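Local coordinates for protein DNA-binding response regulator (Paenisporosarcina sp. TG-14, PDB 6JQS) that probably binds DNA through a LuxR-type helix-turn-helix domain and regulates transcription in a spore-forming bacterium, at residues S10-T13 with G14-E18; E18-Q21 with L22-R25; A62-E65 with L66-G70. All blocks are in the same frame, centred on the assembly; numbering follows the deposited sequence.

In the fold
The three contacts follow one another along a single 67-residue modelled chain and are all local, each between side chains a few residues apart. Interaction 1 starts helix 14-24 and interaction 2 finishes it; they share Glu18, and their centres lie about 11 Å apart. Interaction 3 comes last, at the C-terminal part of helix 59-68, with its centre about 12 Å from that of interaction 1 and about 11 Å from that of interaction 2. Phe20 of helix 14-24 packs on Ala62, Ile63 and Leu66, and Val24 on Ile63; Leu12, in the loop before that helix, touches Leu66. Both ends of helix 14-24 and the end of helix 59-68 are tied into one all-helical LuxR-type domain.

Interaction 1 of 3, residues S10-T13 with G14-E18; sequences SLLT and GRERE
Thr13 and Glu16 meet in a capping box, the reciprocal exchange that starts helix 14-24. Thr13 OG1 sits between its own backbone N and carbonyl carbon (chi1 75°), which brings it to 3.1 Å from Glu16 N, an almost straight bond at 177°. In return, Thr13 N donates to Glu16 OE1 over 3.0 Å, using the anti lone pair of the carboxylate. The two side chains cross at about a right angle, and the same oxygen, OE1, lies 3.3 Å from Leu12 CA. This is the tight part of the contact, and Glu16 is its one buried residue; Arg17 N adds the first helical bond by reaching Thr13 O.

The other part is looser and nearer the surface. Ser10 OG accepts from Leu12 N in an ST turn, and comes to the edge of the Arg17 guanidinium at 2.8 Å from NH2, but at a poor angle for a hydrogen bond. Glu71 joins these two polar groups instead, bonding Ser10 OG and forming a salt bridge with Arg17 NE. Beyond the cap, Glu16 packs against His46 and Asn49 of helix 40-54, while Leu12 touches Thr50 of that helix and Leu66 of helix 59-68.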
loop_
_atom_site.group_PDB
_atom_site.type_symbol
_atom_site.label_atom_id
_atom_site.label_comp_id
_atom_site.label_asym_id
_atom_site.label_seq_id
_atom_site.Cartn_x
_atom_site.Cartn_y
_atom_site.Cartn_z
ATOM N N SER A 10 -10.617 4.560 9.268
ATOM C CA SER A 10 -10.148 3.574 8.259
ATOM C C SER A 10 -9.381 2.429 8.945
ATOM O O SER A 10 -9.154 2.513 10.167
ATOM C CB SER A 10 -9.322 4.285 7.208
ATOM O OG SER A 10 -8.818 3.380 6.240
ATOM N N LEU A 11 -9.035 1.385 8.189
ATOM C CA LEU A 11 -8.213 0.218 8.628
ATOM C C LEU A 11 -6.737 0.542 8.367
ATOM O O LEU A 11 -5.870 -0.089 8.987
ATOM C CB LEU A 11 -8.655 -1.021 7.838
ATOM C CG LEU A 11 -8.531 -2.379 8.529
ATOM C CD1 LEU A 11 -9.050 -2.335 9.960
ATOM C CD2 LEU A 11 -9.259 -3.448 7.721
ATOM N N LEU A 12 -6.489 1.498 7.470
ATOM C CA LEU A 12 -5.142 2.009 7.101
ATOM C C LEU A 12 -5.007 3.456 7.556
ATOM O O LEU A 12 -6.023 4.195 7.529
ATOM C CB LEU A 12 -4.950 2.036 5.583
ATOM C CG LEU A 12 -5.460 0.859 4.771
ATOM C CD1 LEU A 12 -5.749 1.320 3.347
ATOM C CD2 LEU A 12 -4.435 -0.259 4.793
ATOM N N THR A 13 -3.768 3.874 7.787
ATOM C CA THR A 13 -3.372 5.297 7.848
ATOM C C THR A 13 -3.423 5.836 6.424
ATOM O O THR A 13 -3.396 4.977 5.489
ATOM C CB THR A 13 -1.967 5.467 8.456
ATOM O OG1 THR A 13 -0.997 5.079 7.478
ATOM C CG2 THR A 13 -1.793 4.650 9.719
ATOM N N GLY A 14 -3.549 7.164 6.301
ATOM C CA GLY A 14 -3.393 7.944 5.066
ATOM C C GLY A 14 -2.123 7.551 4.325
ATOM O O GLY A 14 -2.140 7.446 3.081
ATOM N N ARG A 15 -1.023 7.339 5.051
ATOM C CA ARG A 15 0.269 7.021 4.400
ATOM C C ARG A 15 0.161 5.653 3.727
ATOM O O ARG A 15 0.552 5.603 2.585
ATOM C CB ARG A 15 1.430 7.077 5.393
ATOM C CG ARG A 15 2.746 6.660 4.764
ATOM C CD ARG A 15 3.920 7.330 5.435
ATOM N NE ARG A 15 4.129 8.699 4.965
ATOM C CZ ARG A 15 4.942 9.567 5.571
ATOM N NH1 ARG A 15 5.082 10.800 5.102
ATOM N NH2 ARG A 15 5.597 9.202 6.663
ATOM N N GLU A 16 -0.290 4.613 4.448
ATOM C CA GLU A 16 -0.476 3.218 3.966
ATOM C C GLU A 16 -1.399 3.250 2.737
ATOM O O GLU A 16 -1.063 2.644 1.750
ATOM C CB GLU A 16 -1.068 2.326 5.061
ATOM C CG GLU A 16 -0.085 1.801 6.127
ATOM C CD GLU A 16 -0.771 1.114 7.320
ATOM O OE1 GLU A 16 -1.899 1.551 7.624
ATOM O OE2 GLU A 16 -0.235 0.074 7.898
ATOM N N ARG A 17 -2.521 3.969 2.793
ATOM C CA ARG A 17 -3.444 4.077 1.620
ATOM C C ARG A 17 -2.717 4.728 0.439
ATOM O O ARG A 17 -2.834 4.233 -0.673
ATOM C CB ARG A 17 -4.708 4.885 1.958
ATOM C CG ARG A 17 -5.676 4.997 0.782
ATOM C CD ARG A 17 -6.904 5.884 1.023
ATOM N NE ARG A 17 -7.644 5.436 2.191
ATOM C CZ ARG A 17 -7.460 5.902 3.429
ATOM N NH1 ARG A 17 -6.565 6.843 3.672
ATOM N NH2 ARG A 17 -8.165 5.420 4.433
ATOM N N GLU A 18 -1.921 5.768 0.659
ATOM C CA GLU A 18 -1.195 6.422 -0.457
ATOM C C GLU A 18 -0.160 5.464 -1.034
ATOM O O GLU A 18 0.089 5.536 -2.237
ATOM C CB GLU A 18 -0.369 7.647 -0.067
ATOM C CG GLU A 18 -1.146 8.873 0.372
ATOM C CD GLU A 18 -0.169 9.901 0.945
ATOM O OE1 GLU A 18 -0.127 10.064 2.184
ATOM O OE2 GLU A 18 0.585 10.499 0.143
#

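Interaction 2 of 3, residues E18-Q21 with L22-R25; sequences EIFQ and LLVR
Two torsions of Gln21 set its side chain against Arg25 and Val24. The first stands CG anti to the backbone N (chi1 -167°) and so puts it over one face of the Arg25 guanidinium, 3.3 Å from NH2 and nearer the rim than the middle. The second, a bend at chi2 of 60°, carries the amide toward Val24, with NE2 3.7 Å from Val24 CB. The amide plane runs only 14° from the guanidinium plane. Arg25 reaches back with its chain extended from CG to NE.

On another side of the same helical turns, Phe20 and Leu23 lie side by side and point the same way. Leu23 CD1 rests over a face of the Phe20 ring, 4.3 Å from its centroid, in a CH-pi contact, and also approaches Ile19 CG2. Beneath the side chains, Leu23 N bonds Ile19 O and Val24 N bonds Phe20 O, each over 3.0 Å. The last bond of the series, Arg25 N to Gln21 O, is weak at 3.4 Å as helix 14-24 gives way to loop.

Phe20 also faces helix 59-68. Gln21 NE2 donates to Ser73 O and Arg25 NH2 to Asp75 O, so the chemistry divides: the apolar side joins the core, whereas the amide bonds the carbonyl of Ser73 and the guanidinium the chain's terminal residue.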
loop_
_atom_site.group_PDB
_atom_site.type_symbol
_atom_site.label_atom_id
_atom_site.label_comp_id
_atom_site.label_asym_id
_atom_site.label_seq_id
_atom_site.Cartn_x
_atom_site.Cartn_y
_atom_site.Cartn_z
ATOM N N GLU A 18 -1.921 5.768 0.659
ATOM C CA GLU A 18 -1.195 6.422 -0.457
ATOM C C GLU A 18 -0.160 5.464 -1.034
ATOM O O GLU A 18 0.089 5.536 -2.237
ATOM C CB GLU A 18 -0.369 7.647 -0.067
ATOM C CG GLU A 18 -1.146 8.873 0.372
ATOM C CD GLU A 18 -0.169 9.901 0.945
ATOM O OE1 GLU A 18 -0.127 10.064 2.184
ATOM O OE2 GLU A 18 0.585 10.499 0.143
ATOM N N ILE A 19 0.546 4.704 -0.200
ATOM C CA ILE A 19 1.512 3.712 -0.741
ATOM C C ILE A 19 0.809 2.699 -1.673
ATOM O O ILE A 19 1.369 2.381 -2.765
ATOM C CB ILE A 19 2.287 3.016 0.386
ATOM C CG1 ILE A 19 3.254 3.986 1.066
ATOM C CG2 ILE A 19 2.978 1.777 -0.180
ATOM C CD1 ILE A 19 3.751 3.500 2.444
ATOM N N PHE A 20 -0.288 2.100 -1.238
ATOM C CA PHE A 20 -1.004 1.071 -2.021
ATOM C C PHE A 20 -1.651 1.722 -3.261
ATOM O O PHE A 20 -1.717 1.016 -4.283
ATOM C CB PHE A 20 -2.006 0.302 -1.169
ATOM C CG PHE A 20 -1.371 -0.780 -0.339
ATOM C CD1 PHE A 20 -1.169 -2.027 -0.884
ATOM C CD2 PHE A 20 -0.803 -0.511 0.894
ATOM C CE1 PHE A 20 -0.459 -3.008 -0.208
ATOM C CE2 PHE A 20 -0.121 -1.515 1.590
ATOM C CZ PHE A 20 0.047 -2.749 1.030
ATOM N N GLN A 21 -2.166 2.954 -3.184
ATOM C CA GLN A 21 -2.695 3.639 -4.415
ATOM C C GLN A 21 -1.579 3.780 -5.455
ATOM O O GLN A 21 -1.846 3.633 -6.639
ATOM C CB GLN A 21 -3.328 4.996 -4.081
ATOM C CG GLN A 21 -4.137 5.552 -5.249
ATOM C CD GLN A 21 -5.282 4.637 -5.655
ATOM O OE1 GLN A 21 -6.309 4.554 -4.998
ATOM N NE2 GLN A 21 -5.053 3.823 -6.662
ATOM N N LEU A 22 -0.327 3.999 -5.052
ATOM C CA LEU A 22 0.798 4.052 -6.005
ATOM C C LEU A 22 1.203 2.677 -6.510
ATOM O O LEU A 22 1.629 2.624 -7.684
ATOM C CB LEU A 22 1.997 4.822 -5.405
ATOM C CG LEU A 22 1.700 6.268 -4.990
ATOM C CD1 LEU A 22 2.975 6.983 -4.546
ATOM C CD2 LEU A 22 1.050 7.066 -6.113
ATOM N N LEU A 23 1.174 1.605 -5.696
ATOM C CA LEU A 23 1.380 0.246 -6.229
ATOM C C LEU A 23 0.313 -0.031 -7.300
ATOM O O LEU A 23 0.606 -0.549 -8.336
ATOM C CB LEU A 23 1.288 -0.768 -5.091
ATOM C CG LEU A 23 2.470 -0.754 -4.123
ATOM C CD1 LEU A 23 2.141 -1.616 -2.911
ATOM C CD2 LEU A 23 3.728 -1.232 -4.814
ATOM N N VAL A 24 -0.939 0.312 -7.056
ATOM C CA VAL A 24 -1.945 0.089 -8.146
ATOM C C VAL A 24 -1.417 0.703 -9.450
ATOM O O VAL A 24 -1.619 0.094 -10.560
ATOM C CB VAL A 24 -3.288 0.683 -7.697
ATOM C CG1 VAL A 24 -4.222 0.833 -8.869
ATOM C CG2 VAL A 24 -3.879 -0.176 -6.611
ATOM N N ARG A 25 -0.752 1.869 -9.375
ATOM C CA ARG A 25 -0.269 2.622 -10.561
ATOM C C ARG A 25 1.107 2.130 -11.019
ATOM O O ARG A 25 1.719 2.817 -11.815
ATOM C CB ARG A 25 -0.229 4.117 -10.247
ATOM C CG ARG A 25 -1.607 4.695 -10.016
ATOM C CD ARG A 25 -1.619 6.169 -9.805
ATOM N NE ARG A 25 -2.944 6.443 -9.277
ATOM C CZ ARG A 25 -3.229 7.319 -8.329
ATOM N NH1 ARG A 25 -2.280 8.049 -7.777
ATOM N NH2 ARG A 25 -4.482 7.437 -7.914
#

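Interaction 3 of 3, residues A62-E65 with L66-G70; sequences AILE and LLRLG
The guanidinium of Arg68 has Leu64 CB over one face, 3.6 Å above its plane and displaced toward the rim, and the carboxylate of Glu65 at its edge. Here the last turns of helix 59-68 end in a Schellman motif, closing the final helix of a LuxR-family helix-turn-helix domain. Glu65 OE2 and Arg68 NH1 form a salt bridge of 2.9 Å. It is not a flat, two-pronged pairing: one oxygen meets one nitrogen on the anti side of the carboxylate, and the two planes stand 50° apart. A fold in the glutamate chain makes this possible, because a chi2 of -64° bends the carboxylate forward along the helix, toward Arg68. Arg68, by contrast, stays extended from CG to NE, with its aliphatic part running past Leu64 O. The pair is an i to i+3 salt bridge along the helix, and Leu64 gives the guanidinium an apolar seat.

Away from the charges, Ile63 and Leu67 lie side by side, with Ile63 CG2 3.9 Å from Leu67 CD1. Leu67 also reaches Leu74 in the C-terminal tail. Leu66 is buried, packing on Leu54 of helix 40-54 and on Leu72, and Ala62 packs on Ile51, so one side of this short helix faces the core while the salt bridge lies on another.

Helical bonding runs on into the last turn: Leu67 N reaches Ile63 O over 2.8 Å, and Arg68 N reaches Leu64 O. The final bond, Leu69 N to Glu65 O, is bent to 130°. Gly70 then turns to a positive phi, and its N donates to Leu67 O at 3.2 Å.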
loop_
_atom_site.group_PDB
_atom_site.type_symbol
_atom_site.label_atom_id
_atom_site.label_comp_id
_atom_site.label_asym_id
_atom_site.label_seq_id
_atom_site.Cartn_x
_atom_site.Cartn_y
_atom_site.Cartn_z
ATOM N N ALA A 62 -3.212 -8.049 -1.072
ATOM C CA ALA A 62 -3.410 -6.797 -0.275
ATOM C C ALA A 62 -4.172 -5.760 -1.120
ATOM O O ALA A 62 -5.188 -5.274 -0.645
ATOM C CB ALA A 62 -2.123 -6.211 0.245
ATOM N N ILE A 63 -3.679 -5.437 -2.315
ATOM C CA ILE A 63 -4.354 -4.518 -3.290
ATOM C C ILE A 63 -5.817 -4.953 -3.474
ATOM O O ILE A 63 -6.672 -4.094 -3.349
ATOM C CB ILE A 63 -3.573 -4.438 -4.625
ATOM C CG1 ILE A 63 -2.201 -3.813 -4.384
ATOM C CG2 ILE A 63 -4.336 -3.676 -5.701
ATOM C CD1 ILE A 63 -1.138 -4.040 -5.452
ATOM N N LEU A 64 -6.071 -6.215 -3.812
ATOM C CA LEU A 64 -7.430 -6.703 -4.155
ATOM C C LEU A 64 -8.289 -6.580 -2.898
ATOM O O LEU A 64 -9.474 -6.176 -3.044
ATOM C CB LEU A 64 -7.395 -8.128 -4.714
ATOM C CG LEU A 64 -6.617 -8.289 -6.033
ATOM C CD1 LEU A 64 -6.452 -9.740 -6.377
ATOM C CD2 LEU A 64 -7.292 -7.548 -7.183
ATOM N N GLU A 65 -7.748 -6.873 -1.706
ATOM C CA GLU A 65 -8.525 -6.725 -0.431
ATOM C C GLU A 65 -8.961 -5.278 -0.208
ATOM O O GLU A 65 -10.186 -5.051 0.090
ATOM C CB GLU A 65 -7.765 -7.263 0.784
ATOM C CG GLU A 65 -7.947 -8.750 0.933
ATOM C CD GLU A 65 -9.373 -9.208 1.223
ATOM O OE1 GLU A 65 -9.908 -8.872 2.326
ATOM O OE2 GLU A 65 -9.949 -9.879 0.362
ATOM N N LEU A 66 -8.053 -4.341 -0.458
ATOM C CA LEU A 66 -8.267 -2.889 -0.243
ATOM C C LEU A 66 -9.178 -2.333 -1.364
ATOM O O LEU A 66 -9.985 -1.455 -1.050
ATOM C CB LEU A 66 -6.936 -2.156 -0.159
ATOM C CG LEU A 66 -6.013 -2.538 1.005
ATOM C CD1 LEU A 66 -4.661 -1.884 0.829
ATOM C CD2 LEU A 66 -6.643 -2.152 2.328
ATOM N N LEU A 67 -9.113 -2.832 -2.603
ATOM C CA LEU A 67 -10.158 -2.514 -3.642
ATOM C C LEU A 67 -11.515 -3.054 -3.178
ATOM O O LEU A 67 -12.521 -2.302 -3.301
ATOM C CB LEU A 67 -9.797 -3.097 -5.018
ATOM C CG LEU A 67 -8.604 -2.454 -5.719
ATOM C CD1 LEU A 67 -8.042 -3.376 -6.784
ATOM C CD2 LEU A 67 -8.976 -1.072 -6.290
ATOM N N ARG A 68 -11.596 -4.275 -2.643
ATOM C CA ARG A 68 -12.894 -4.863 -2.194
ATOM C C ARG A 68 -13.479 -4.055 -1.031
ATOM O O ARG A 68 -14.701 -4.012 -0.898
ATOM C CB ARG A 68 -12.702 -6.291 -1.689
ATOM C CG ARG A 68 -12.564 -7.318 -2.793
ATOM C CD ARG A 68 -11.963 -8.597 -2.279
ATOM N NE ARG A 68 -11.608 -9.413 -3.415
ATOM C CZ ARG A 68 -10.497 -10.176 -3.504
ATOM N NH1 ARG A 68 -9.614 -10.241 -2.534
ATOM N NH2 ARG A 68 -10.257 -10.858 -4.600
ATOM N N LEU A 69 -12.630 -3.436 -0.218
ATOM C CA LEU A 69 -13.057 -2.659 0.985
ATOM C C LEU A 69 -13.381 -1.204 0.632
ATOM O O LEU A 69 -13.712 -0.470 1.564
ATOM C CB LEU A 69 -11.940 -2.650 2.032
ATOM C CG LEU A 69 -11.730 -3.936 2.831
ATOM C CD1 LEU A 69 -10.492 -3.796 3.701
ATOM C CD2 LEU A 69 -12.922 -4.279 3.690
ATOM N N GLY A 70 -13.164 -0.774 -0.606
ATOM C CA GLY A 70 -13.408 0.606 -1.064
ATOM C C GLY A 70 -12.305 1.574 -0.668
ATOM O O GLY A 70 -12.509 2.771 -0.852
#